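Local coordinates for SnoK (Streptomyces nogalater, PDB 5EPA), which probably acts as an iron- and 2-oxoglutarate-dependent carbocyclase in the biosynthesis of nogalamycin, at residues L94-E99 and L269-T274. Residues are numbered along the deposited sequence; the frame is centred on the assembly and turned at random.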
loop_
_atom_site.group_PDB
_atom_site.type_symbol
_atom_site.label_atom_id
_atom_site.label_comp_id
_atom_site.label_asym_id
_atom_site.label_seq_id
_atom_site.Cartn_x
_atom_site.Cartn_y
_atom_site.Cartn_z
ATOM N N LEU A 94 -1.129 -14.718 1.254
ATOM C CA LEU A 94 -1.311 -13.422 1.845
ATOM C C LEU A 94 -2.009 -12.480 0.879
ATOM O O LEU A 94 -3.016 -11.898 1.230
ATOM C CB LEU A 94 0.027 -12.800 2.274
ATOM C CG LEU A 94 -0.031 -11.466 2.981
ATOM C CD1 LEU A 94 -0.851 -11.539 4.262
ATOM C CD2 LEU A 94 1.360 -10.973 3.317
ATOM N N VAL A 95 -1.477 -12.323 -0.325
ATOM C CA VAL A 95 -2.069 -11.418 -1.307
ATOM C C VAL A 95 -3.432 -11.900 -1.855
ATOM O O VAL A 95 -4.283 -11.077 -2.172
ATOM C CB VAL A 95 -1.125 -11.092 -2.486
ATOM C CG1 VAL A 95 0.161 -10.468 -1.972
ATOM C CG2 VAL A 95 -0.807 -12.322 -3.343
ATOM N N LEU A 96 -3.619 -13.219 -1.925
ATOM C CA LEU A 96 -4.904 -13.815 -2.242
ATOM C C LEU A 96 -5.560 -14.413 -1.013
ATOM O O LEU A 96 -6.426 -15.258 -1.140
ATOM C CB LEU A 96 -4.762 -14.892 -3.328
ATOM C CG LEU A 96 -4.184 -14.433 -4.664
ATOM C CD1 LEU A 96 -4.114 -15.582 -5.657
ATOM C CD2 LEU A 96 -4.994 -13.289 -5.260
ATOM N N HIS A 97 -5.223 -13.922 0.177
ATOM C CA HIS A 97 -5.927 -14.290 1.387
ATOM C C HIS A 97 -7.410 -14.042 1.140
ATOM O O HIS A 97 -7.773 -12.995 0.589
ATOM C CB HIS A 97 -5.434 -13.449 2.569
ATOM C CG HIS A 97 -5.919 -13.921 3.900
ATOM N ND1 HIS A 97 -7.090 -13.477 4.462
ATOM C CD2 HIS A 97 -5.377 -14.787 4.796
ATOM C CE1 HIS A 97 -7.270 -14.075 5.628
ATOM N NE2 HIS A 97 -6.239 -14.866 5.860
ATOM N N PRO A 98 -8.281 -14.996 1.528
ATOM C CA PRO A 98 -9.697 -14.816 1.200
ATOM C C PRO A 98 -10.335 -13.608 1.856
ATOM O O PRO A 98 -11.169 -12.951 1.247
ATOM C CB PRO A 98 -10.351 -16.095 1.719
ATOM C CG PRO A 98 -9.229 -17.098 1.824
ATOM C CD PRO A 98 -8.001 -16.320 2.119
ATOM N N GLU A 99 -9.962 -13.311 3.095
ATOM C CA GLU A 99 -10.571 -12.196 3.764
ATOM C C GLU A 99 -9.972 -10.873 3.301
ATOM O O GLU A 99 -10.701 -9.928 2.979
ATOM C CB GLU A 99 -10.495 -12.358 5.289
ATOM C CG GLU A 99 -10.967 -13.725 5.809
ATOM C CD GLU A 99 -12.323 -14.188 5.284
ATOM O OE1 GLU A 99 -13.085 -13.412 4.628
ATOM O OE2 GLU A 99 -12.658 -15.354 5.549
ATOM N N LEU A 269 1.556 -13.823 -12.823
ATOM C CA LEU A 269 2.188 -12.788 -11.996
ATOM C C LEU A 269 1.217 -11.686 -11.531
ATOM O O LEU A 269 1.499 -10.988 -10.595
ATOM C CB LEU A 269 3.400 -12.165 -12.703
ATOM C CG LEU A 269 4.523 -13.154 -13.038
ATOM C CD1 LEU A 269 5.692 -12.417 -13.669
ATOM C CD2 LEU A 269 5.017 -13.922 -11.801
ATOM N N PHE A 270 0.061 -11.601 -12.163
ATOM C CA PHE A 270 -0.924 -10.597 -11.838
ATOM C C PHE A 270 -2.296 -11.255 -11.676
ATOM O O PHE A 270 -3.225 -10.990 -12.429
ATOM C CB PHE A 270 -0.943 -9.540 -12.958
ATOM C CG PHE A 270 0.399 -8.906 -13.239
ATOM C CD1 PHE A 270 1.000 -8.092 -12.318
ATOM C CD2 PHE A 270 1.053 -9.124 -14.442
ATOM C CE1 PHE A 270 2.234 -7.511 -12.550
ATOM C CE2 PHE A 270 2.294 -8.542 -14.694
ATOM C CZ PHE A 270 2.872 -7.715 -13.739
ATOM N N PRO A 271 -2.449 -12.113 -10.665
ATOM C CA PRO A 271 -3.622 -12.985 -10.597
ATOM C C PRO A 271 -4.889 -12.257 -10.192
ATOM O O PRO A 271 -4.843 -11.300 -9.410
ATOM C CB PRO A 271 -3.251 -13.979 -9.504
ATOM C CG PRO A 271 -2.217 -13.265 -8.680
ATOM C CD PRO A 271 -1.439 -12.464 -9.650
ATOM N N LEU A 272 -5.997 -12.714 -10.754
ATOM C CA LEU A 272 -7.321 -12.201 -10.444
ATOM C C LEU A 272 -7.694 -12.500 -9.013
ATOM O O LEU A 272 -7.433 -13.575 -8.528
ATOM C CB LEU A 272 -8.398 -12.818 -11.324
ATOM C CG LEU A 272 -8.640 -12.200 -12.689
ATOM C CD1 LEU A 272 -9.453 -13.162 -13.532
ATOM C CD2 LEU A 272 -9.337 -10.844 -12.582
ATOM N N VAL A 273 -8.321 -11.514 -8.362
ATOM C CA VAL A 273 -8.927 -11.707 -7.068
ATOM C C VAL A 273 -10.298 -12.322 -7.263
ATOM O O VAL A 273 -11.122 -11.775 -7.995
ATOM C CB VAL A 273 -9.102 -10.367 -6.333
ATOM C CG1 VAL A 273 -9.868 -10.567 -5.024
ATOM C CG2 VAL A 273 -7.744 -9.755 -6.053
ATOM N N THR A 274 -10.527 -13.459 -6.611
ATOM C CA THR A 274 -11.790 -14.174 -6.668
ATOM C C THR A 274 -12.293 -14.277 -5.213
ATOM O O THR A 274 -13.364 -13.793 -4.878
ATOM C CB THR A 274 -11.584 -15.617 -7.138
ATOM O OG1 THR A 274 -10.701 -16.282 -6.209
ATOM C CG2 THR A 274 -10.985 -15.674 -8.552
#
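L96 meets P271 and L272, reaching from the turn between helices 92-95 and 98-108 to the C-terminal tail. Just before it, V95 is buried, a compact branched residue suited to its packing on V238 of strand 233-242, and its carbonyl accepts a hydrogen bond from the hydroxyl of Y240. At L96 the chain leaves helical geometry. CG stands anti to the carbonyl carbon (chi1 -59°), and the extended chain beyond it carries both methyls across to the tail. CD1 of L96 lies 4.3 Å from CG of P271, an apolar touch on the proline ring, while CD2 of L96 comes to 4.1 Å from the carbonyl O of L272. The double-stranded beta-helix of the PhyH family, part of the cupin clan, is flanked here by the helical turn and by the tail, which runs along strand 112-122 through backbone bonds of P271 to V114 and V273 to L112, with the V114 side chain against both L96 and P271. Proline has no N-H to offer, so its carbonyl O takes the first of these bonds, and its ring offers L96 a rigid apolar surface. H97 N closes the turn on L94 O at 3.2 Å. The imidazole of H97, at the N-cap of helix 98-108, caps I100 N weakly through ND1, while NE2 hydrogen-bonds E49 OE2. P98 suits the first turn of that helix, where a backbone N has no carbonyl four residues back within the helix to bond to.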